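PDB 5E2G: beta-lactamase from Burkholderia cenocepacia, which probably hydrolyses beta-lactams to substituted beta-amino acids, as class C beta-lactamases do. Local coordinates for residues V102-G114 with Y257-W269. Sequence-based numbering, arbitrary orientation.
Sequences VTLLQLGTHTPGG and YFRAGPLTQDLIW
The short helix 104-108 and the loop after it pack against the hairpin of strands 256-260 and 263-265, part of the large antiparallel sheet, and against the loop 266-269. L105 CD1 sits over one face of the Y257 ring, 3.5 Å from its centroid and 10° off the normal, a CH-pi contact. CG of L105 lies anti to the backbone N (chi1 -171°), which brings CD1 over the ring centre and CD2 near Y257 CD1. T111 CG2 covers a face of the F258 ring in a looser CH-pi contact, 4.0 Å from the centroid. T109 OG1 approaches the same ring at CE1 (3.3 Å). This hydroxyl donates to L105 O and accepts from T111 OG1, which fixes the rotation of both hydroxyls. Y257 and F258 both face Q265 in a classic beta bulge and point toward 102-114.

One hydrogen bond joins the segments: I268 N to G108 O, 2.8 Å, with a bent N-H...O angle of 139°. L267 CD1 lies 3.7 Å from G108 CA. Q265 bends at chi2, and its CG rests 3.4 Å from T109 O. Its NE2 donates to D266 O and, at greater length, to I268 O; OE1 is hydrogen-bonded to R146 NE. That oxygen lies at the H110 ring edge, 3.5 Å from CD2. The H110 ring also meets that of Y148, which with S62 and K65 fits the SxxK and YxN pattern of class C active sites.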
ATOM      1  N   VAL A 102     -10.934 -13.077  15.174  1.00 22.66           N
ATOM      2  CA  VAL A 102      -9.861 -12.618  14.293  1.00 22.69           C
ATOM      3  C   VAL A 102      -9.192 -11.410  14.928  1.00 23.83           C
ATOM      4  O   VAL A 102      -9.868 -10.476  15.376  1.00 27.49           O
ATOM      5  CB  VAL A 102     -10.401 -12.281  12.894  1.00 17.04           C
ATOM      6  CG1 VAL A 102      -9.286 -11.743  12.023  1.00 18.58           C
ATOM      7  CG2 VAL A 102     -11.003 -13.493  12.247  1.00 22.68           C
ATOM      8  N   THR A 103      -7.862 -11.425  14.990  1.00 22.06           N
ATOM      9  CA  THR A 103      -7.140 -10.317  15.601  1.00 17.20           C
ATOM     10  C   THR A 103      -6.852  -9.236  14.573  1.00 18.10           C
ATOM     11  O   THR A 103      -6.962  -9.445  13.362  1.00 20.13           O
ATOM     12  CB  THR A 103      -5.828 -10.776  16.233  1.00 16.80           C
ATOM     13  OG1 THR A 103      -4.973 -11.355  15.231  1.00 17.99           O
ATOM     14  CG2 THR A 103      -6.101 -11.787  17.335  1.00 16.48           C
ATOM     15  N   LEU A 104      -6.478  -8.059  15.074  1.00 18.32           N
ATOM     16  CA  LEU A 104      -6.051  -6.993  14.177  1.00 17.73           C
ATOM     17  C   LEU A 104      -4.828  -7.419  13.371  1.00 16.03           C
ATOM     18  O   LEU A 104      -4.713  -7.092  12.188  1.00 15.89           O
ATOM     19  CB  LEU A 104      -5.776  -5.716  14.979  1.00 15.14           C
ATOM     20  CG  LEU A 104      -6.944  -4.820  15.428  1.00 14.32           C
ATOM     21  CD1 LEU A 104      -8.024  -5.547  16.178  1.00 19.65           C
ATOM     22  CD2 LEU A 104      -6.412  -3.728  16.292  1.00 16.26           C
ATOM     23  N   LEU A 105      -3.932  -8.197  13.981  1.00 15.51           N
ATOM     24  CA  LEU A 105      -2.754  -8.686  13.267  1.00 16.21           C
ATOM     25  C   LEU A 105      -3.137  -9.574  12.086  1.00 16.63           C
ATOM     26  O   LEU A 105      -2.574  -9.442  10.994  1.00 14.51           O
ATOM     27  CB  LEU A 105      -1.841  -9.443  14.230  1.00 18.98           C
ATOM     28  CG  LEU A 105      -0.478  -9.822  13.650  1.00 21.02           C
ATOM     29  CD1 LEU A 105       0.278  -8.567  13.212  1.00 20.91           C
ATOM     30  CD2 LEU A 105       0.321 -10.627  14.660  1.00 21.04           C
ATOM     31  N   GLN A 106      -4.095 -10.482  12.283  1.00 13.84           N
ATOM     32  CA  GLN A 106      -4.547 -11.338  11.190  1.00 16.02           C
ATOM     33  C   GLN A 106      -5.170 -10.536  10.051  1.00 18.17           C
ATOM     34  O   GLN A 106      -5.058 -10.926   8.883  1.00 17.91           O
ATOM     35  CB  GLN A 106      -5.519 -12.386  11.735  1.00 14.80           C
ATOM     36  CG  GLN A 106      -4.788 -13.424  12.581  1.00 15.35           C
ATOM     37  CD  GLN A 106      -5.634 -14.050  13.685  1.00 17.22           C
ATOM     38  OE1 GLN A 106      -6.836 -13.827  13.774  1.00 17.36           O
ATOM     39  NE2 GLN A 106      -4.992 -14.845  14.531  1.00 20.47           N
ATOM     40  N   LEU A 107      -5.808  -9.406  10.354  1.00 16.44           N
ATOM     41  CA  LEU A 107      -6.334  -8.566   9.286  1.00 18.29           C
ATOM     42  C   LEU A 107      -5.221  -7.841   8.532  1.00 17.45           C
ATOM     43  O   LEU A 107      -5.342  -7.606   7.325  1.00 20.49           O
ATOM     44  CB  LEU A 107      -7.337  -7.569   9.863  1.00 14.64           C
ATOM     45  CG  LEU A 107      -8.533  -8.249  10.530  1.00 15.25           C
ATOM     46  CD1 LEU A 107      -9.407  -7.235  11.242  1.00 16.71           C
ATOM     47  CD2 LEU A 107      -9.334  -9.031   9.497  1.00 19.78           C
ATOM     48  N   GLY A 108      -4.139  -7.479   9.213  1.00 14.75           N
ATOM     49  CA  GLY A 108      -3.054  -6.757   8.588  1.00 15.20           C
ATOM     50  C   GLY A 108      -2.026  -7.622   7.914  1.00 14.25           C
ATOM     51  O   GLY A 108      -1.054  -7.116   7.346  1.00 14.64           O
ATOM     52  N   THR A 109      -2.215  -8.935   7.959  1.00 14.49           N
ATOM     53  CA  THR A 109      -1.295  -9.875   7.340  1.00 14.56           C
ATOM     54  C   THR A 109      -1.986 -10.767   6.313  1.00 14.51           C
ATOM     55  O   THR A 109      -1.345 -11.674   5.771  1.00 13.92           O
ATOM     56  CB  THR A 109      -0.601 -10.726   8.417  1.00 18.69           C
ATOM     57  OG1 THR A 109      -1.579 -11.458   9.174  1.00 18.91           O
ATOM     58  CG2 THR A 109       0.210  -9.841   9.369  1.00 15.36           C
ATOM     59  N   HIS A 110      -3.267 -10.513   6.017  1.00 13.80           N
ATOM     60  CA  HIS A 110      -4.071 -11.311   5.081  1.00 15.62           C
ATOM     61  C   HIS A 110      -4.252 -12.748   5.560  1.00 15.37           C
ATOM     62  O   HIS A 110      -4.378 -13.666   4.750  1.00 16.33           O
ATOM     63  CB  HIS A 110      -3.481 -11.316   3.662  1.00 19.32           C
ATOM     64  CG  HIS A 110      -3.114  -9.958   3.144  1.00 19.99           C
ATOM     65  ND1 HIS A 110      -4.051  -8.985   2.874  1.00 19.79           N
ATOM     66  CD2 HIS A 110      -1.913  -9.422   2.832  1.00 21.97           C
ATOM     67  CE1 HIS A 110      -3.441  -7.903   2.428  1.00 23.26           C
ATOM     68  NE2 HIS A 110      -2.143  -8.140   2.395  1.00 20.59           N
ATOM     69  N   THR A 111      -4.275 -12.965   6.876  1.00 14.55           N
ATOM     70  CA  THR A 111      -4.436 -14.324   7.385  1.00 14.89           C
ATOM     71  C   THR A 111      -5.681 -14.559   8.241  1.00 18.01           C
ATOM     72  O   THR A 111      -5.638 -15.437   9.115  1.00 20.16           O
ATOM     73  CB  THR A 111      -3.209 -14.720   8.212  1.00 16.68           C
ATOM     74  OG1 THR A 111      -2.984 -13.743   9.238  1.00 16.33           O
ATOM     75  CG2 THR A 111      -1.982 -14.810   7.341  1.00 16.85           C
ATOM     76  N   PRO A 112      -6.808 -13.853   8.039  1.00 17.90           N
ATOM     77  CA  PRO A 112      -7.957 -14.072   8.938  1.00 17.71           C
ATOM     78  C   PRO A 112      -8.583 -15.457   8.805  1.00 21.01           C
ATOM     79  O   PRO A 112      -9.218 -15.928   9.757  1.00 21.07           O
ATOM     80  CB  PRO A 112      -8.935 -12.964   8.527  1.00 16.55           C
ATOM     81  CG  PRO A 112      -8.671 -12.775   7.098  1.00 17.49           C
ATOM     82  CD  PRO A 112      -7.177 -12.918   6.956  1.00 19.15           C
ATOM     83  N   GLY A 113      -8.416 -16.123   7.664  1.00 21.93           N
ATOM     84  CA  GLY A 113      -8.872 -17.489   7.509  1.00 21.28           C
ATOM     85  C   GLY A 113      -9.791 -17.686   6.329  1.00 22.70           C
ATOM     86  O   GLY A 113     -10.408 -18.751   6.188  1.00 22.96           O
ATOM     87  N   GLY A 114      -9.909 -16.682   5.479  1.00 27.65           N
ATOM     88  CA  GLY A 114     -10.713 -16.806   4.277  1.00 41.24           C
ATOM     89  C   GLY A 114     -11.655 -15.630   4.103  1.00 52.88           C
ATOM     90  O   GLY A 114     -11.912 -14.853   5.023  1.00 59.51           O
ATOM     91  N   TYR A 257       6.025 -11.161  10.194  1.00 13.25           N
ATOM     92  CA  TYR A 257       5.114 -12.018  10.950  1.00 11.85           C
ATOM     93  C   TYR A 257       4.919 -13.409  10.365  1.00 14.92           C
ATOM     94  O   TYR A 257       4.751 -14.367  11.128  1.00 12.29           O
ATOM     95  CB  TYR A 257       3.745 -11.340  11.073  1.00 12.36           C
ATOM     96  CG  TYR A 257       3.762 -10.104  11.932  1.00 14.57           C
ATOM     97  CD1 TYR A 257       3.894 -10.196  13.308  1.00 13.86           C
ATOM     98  CD2 TYR A 257       3.645  -8.839  11.365  1.00 17.27           C
ATOM     99  CE1 TYR A 257       3.904  -9.054  14.105  1.00 14.45           C
ATOM    100  CE2 TYR A 257       3.655  -7.695  12.147  1.00 16.01           C
ATOM    101  CZ  TYR A 257       3.782  -7.806  13.515  1.00 14.20           C
ATOM    102  OH  TYR A 257       3.791  -6.671  14.290  1.00 14.00           O
ATOM    103  N   PHE A 258       4.891 -13.545   9.033  1.00 13.92           N
ATOM    104  CA  PHE A 258       4.637 -14.824   8.382  1.00 12.41           C
ATOM    105  C   PHE A 258       5.562 -15.010   7.194  1.00 12.06           C
ATOM    106  O   PHE A 258       5.888 -14.052   6.493  1.00 15.27           O
ATOM    107  CB  PHE A 258       3.208 -14.942   7.845  1.00 12.76           C
ATOM    108  CG  PHE A 258       2.142 -14.954   8.896  1.00 13.75           C
ATOM    109  CD1 PHE A 258       1.492 -13.777   9.257  1.00 15.49           C
ATOM    110  CD2 PHE A 258       1.754 -16.145   9.489  1.00 15.07           C
ATOM    111  CE1 PHE A 258       0.491 -13.785  10.217  1.00 15.08           C
ATOM    112  CE2 PHE A 258       0.754 -16.166  10.442  1.00 14.58           C
ATOM    113  CZ  PHE A 258       0.122 -14.981  10.811  1.00 15.89           C
ATOM    114  N   ARG A 259       5.960 -16.257   6.957  1.00 12.62           N
ATOM    115  CA  ARG A 259       6.417 -16.676   5.639  1.00 13.74           C
ATOM    116  C   ARG A 259       5.223 -17.175   4.843  1.00 16.00           C
ATOM    117  O   ARG A 259       4.393 -17.918   5.366  1.00 16.39           O
ATOM    118  CB  ARG A 259       7.446 -17.803   5.720  1.00 14.23           C
ATOM    119  CG  ARG A 259       8.529 -17.590   6.720  1.00 14.72           C
ATOM    120  CD  ARG A 259       9.444 -16.457   6.335  1.00 14.54           C
ATOM    121  NE  ARG A 259      10.518 -16.355   7.316  1.00 17.22           N
ATOM    122  CZ  ARG A 259      11.472 -15.440   7.293  1.00 17.31           C
ATOM    123  NH1 ARG A 259      11.486 -14.536   6.326  1.00 18.08           N
ATOM    124  NH2 ARG A 259      12.412 -15.440   8.234  1.00 13.35           N
ATOM    125  N   ALA A 260       5.141 -16.772   3.577  1.00 16.18           N
ATOM    126  CA  ALA A 260       4.188 -17.368   2.641  1.00 15.63           C
ATOM    127  C   ALA A 260       4.927 -17.580   1.330  1.00 17.95           C
ATOM    128  O   ALA A 260       5.248 -16.613   0.635  1.00 16.10           O
ATOM    129  CB  ALA A 260       2.950 -16.495   2.445  1.00 17.35           C
ATOM    130  N   GLY A 261       5.210 -18.838   1.002  1.00 19.13           N
ATOM    131  CA  GLY A 261       6.099 -19.140  -0.092  1.00 19.39           C
ATOM    132  C   GLY A 261       7.384 -18.341   0.011  1.00 14.81           C
ATOM    133  O   GLY A 261       8.048 -18.325   1.048  1.00 17.71           O
ATOM    134  N   PRO A 262       7.732 -17.626  -1.065  1.00 17.63           N
ATOM    135  CA  PRO A 262       8.967 -16.825  -1.073  1.00 18.35           C
ATOM    136  C   PRO A 262       8.854 -15.512  -0.321  1.00 16.06           C
ATOM    137  O   PRO A 262       9.872 -14.836  -0.112  1.00 16.12           O
ATOM    138  CB  PRO A 262       9.172 -16.553  -2.560  1.00 20.00           C
ATOM    139  CG  PRO A 262       7.750 -16.403  -3.054  1.00 18.42           C
ATOM    140  CD  PRO A 262       6.977 -17.473  -2.323  1.00 17.40           C
ATOM    141  N   LEU A 263       7.650 -15.144   0.071  1.00 13.93           N
ATOM    142  CA  LEU A 263       7.320 -13.825   0.566  1.00 12.85           C
ATOM    143  C   LEU A 263       7.323 -13.829   2.085  1.00 15.50           C
ATOM    144  O   LEU A 263       6.975 -14.827   2.717  1.00 19.66           O
ATOM    145  CB  LEU A 263       5.945 -13.432   0.019  1.00 15.91           C
ATOM    146  CG  LEU A 263       5.124 -12.233   0.453  1.00 16.80           C
ATOM    147  CD1 LEU A 263       4.200 -11.875  -0.698  1.00 18.50           C
ATOM    148  CD2 LEU A 263       4.320 -12.559   1.686  1.00 15.94           C
ATOM    149  N   THR A 264       7.727 -12.706   2.667  1.00 12.62           N
ATOM    150  CA  THR A 264       7.568 -12.474   4.094  1.00 14.39           C
ATOM    151  C   THR A 264       6.562 -11.346   4.279  1.00 14.15           C
ATOM    152  O   THR A 264       6.679 -10.291   3.649  1.00 12.82           O
ATOM    153  CB  THR A 264       8.905 -12.144   4.757  1.00 15.17           C
ATOM    154  OG1 THR A 264       9.786 -13.254   4.585  1.00 15.60           O
ATOM    155  CG2 THR A 264       8.725 -11.881   6.246  1.00 14.45           C
ATOM    156  N   GLN A 265       5.558 -11.589   5.113  1.00 11.52           N
ATOM    157  CA  GLN A 265       4.444 -10.672   5.312  1.00 13.39           C
ATOM    158  C   GLN A 265       4.670  -9.853   6.575  1.00 12.43           C
ATOM    159  O   GLN A 265       4.739 -10.416   7.675  1.00 11.78           O
ATOM    160  CB  GLN A 265       3.128 -11.445   5.406  1.00 12.25           C
ATOM    161  CG  GLN A 265       1.915 -10.566   5.573  1.00 14.04           C
ATOM    162  CD  GLN A 265       1.702  -9.653   4.386  1.00 12.34           C
ATOM    163  OE1 GLN A 265       1.454 -10.120   3.276  1.00 14.58           O
ATOM    164  NE2 GLN A 265       1.796  -8.342   4.611  1.00 12.45           N
ATOM    165  N   ASP A 266       4.814  -8.536   6.411  1.00 13.21           N
ATOM    166  CA  ASP A 266       4.884  -7.607   7.533  1.00 14.37           C
ATOM    167  C   ASP A 266       3.464  -7.119   7.830  1.00 14.70           C
ATOM    168  O   ASP A 266       2.495  -7.804   7.495  1.00 13.61           O
ATOM    169  CB  ASP A 266       5.848  -6.457   7.224  1.00 13.40           C
ATOM    170  CG  ASP A 266       7.233  -6.931   6.805  1.00 15.53           C
ATOM    171  OD1 ASP A 266       7.548  -8.129   6.976  1.00 13.91           O
ATOM    172  OD2 ASP A 266       8.022  -6.091   6.307  1.00 15.28           O
ATOM    173  N   LEU A 267       3.307  -5.949   8.449  1.00 11.81           N
ATOM    174  CA  LEU A 267       1.971  -5.373   8.560  1.00 11.22           C
ATOM    175  C   LEU A 267       1.692  -4.692   7.233  1.00 11.18           C
ATOM    176  O   LEU A 267       2.141  -3.569   6.989  1.00 14.35           O
ATOM    177  CB  LEU A 267       1.866  -4.407   9.733  1.00 16.05           C
ATOM    178  CG  LEU A 267       0.416  -4.132  10.151  1.00 13.56           C
ATOM    179  CD1 LEU A 267      -0.256  -5.406  10.664  1.00 13.87           C
ATOM    180  CD2 LEU A 267       0.328  -3.034  11.202  1.00 11.96           C
ATOM    181  N   ILE A 268       0.983  -5.407   6.363  1.00 11.20           N
ATOM    182  CA  ILE A 268       0.650  -5.011   4.998  1.00 13.99           C
ATOM    183  C   ILE A 268       1.880  -5.019   4.094  1.00 12.13           C
ATOM    184  O   ILE A 268       1.835  -5.600   3.008  1.00 13.86           O
ATOM    185  CB  ILE A 268      -0.068  -3.650   4.948  1.00 14.96           C
ATOM    186  CG1 ILE A 268      -1.425  -3.751   5.655  1.00 12.85           C
ATOM    187  CG2 ILE A 268      -0.248  -3.201   3.495  1.00 16.86           C
ATOM    188  CD1 ILE A 268      -2.354  -4.791   5.037  1.00 15.31           C
ATOM    189  N   TRP A 269       2.973  -4.374   4.510  1.00 11.18           N
ATOM    190  CA  TRP A 269       4.205  -4.450   3.730  1.00 15.82           C
ATOM    191  C   TRP A 269       4.632  -5.900   3.520  1.00 11.96           C
ATOM    192  O   TRP A 269       4.326  -6.784   4.320  1.00 12.01           O
ATOM    193  CB  TRP A 269       5.346  -3.704   4.417  1.00 14.75           C
ATOM    194  CG  TRP A 269       5.174  -2.231   4.475  1.00 14.13           C
ATOM    195  CD1 TRP A 269       4.921  -1.489   5.583  1.00 16.73           C
ATOM    196  CD2 TRP A 269       5.256  -1.307   3.375  1.00 14.15           C
ATOM    197  NE1 TRP A 269       4.844  -0.156   5.250  1.00 16.34           N
ATOM    198  CE2 TRP A 269       5.042  -0.018   3.900  1.00 11.71           C
ATOM    199  CE3 TRP A 269       5.493  -1.448   2.000  1.00 14.66           C
ATOM    200  CZ2 TRP A 269       5.055   1.128   3.100  1.00 14.75           C
ATOM    201  CZ3 TRP A 269       5.503  -0.314   1.203  1.00 17.13           C
ATOM    202  CH2 TRP A 269       5.285   0.962   1.757  1.00 17.60           C
TER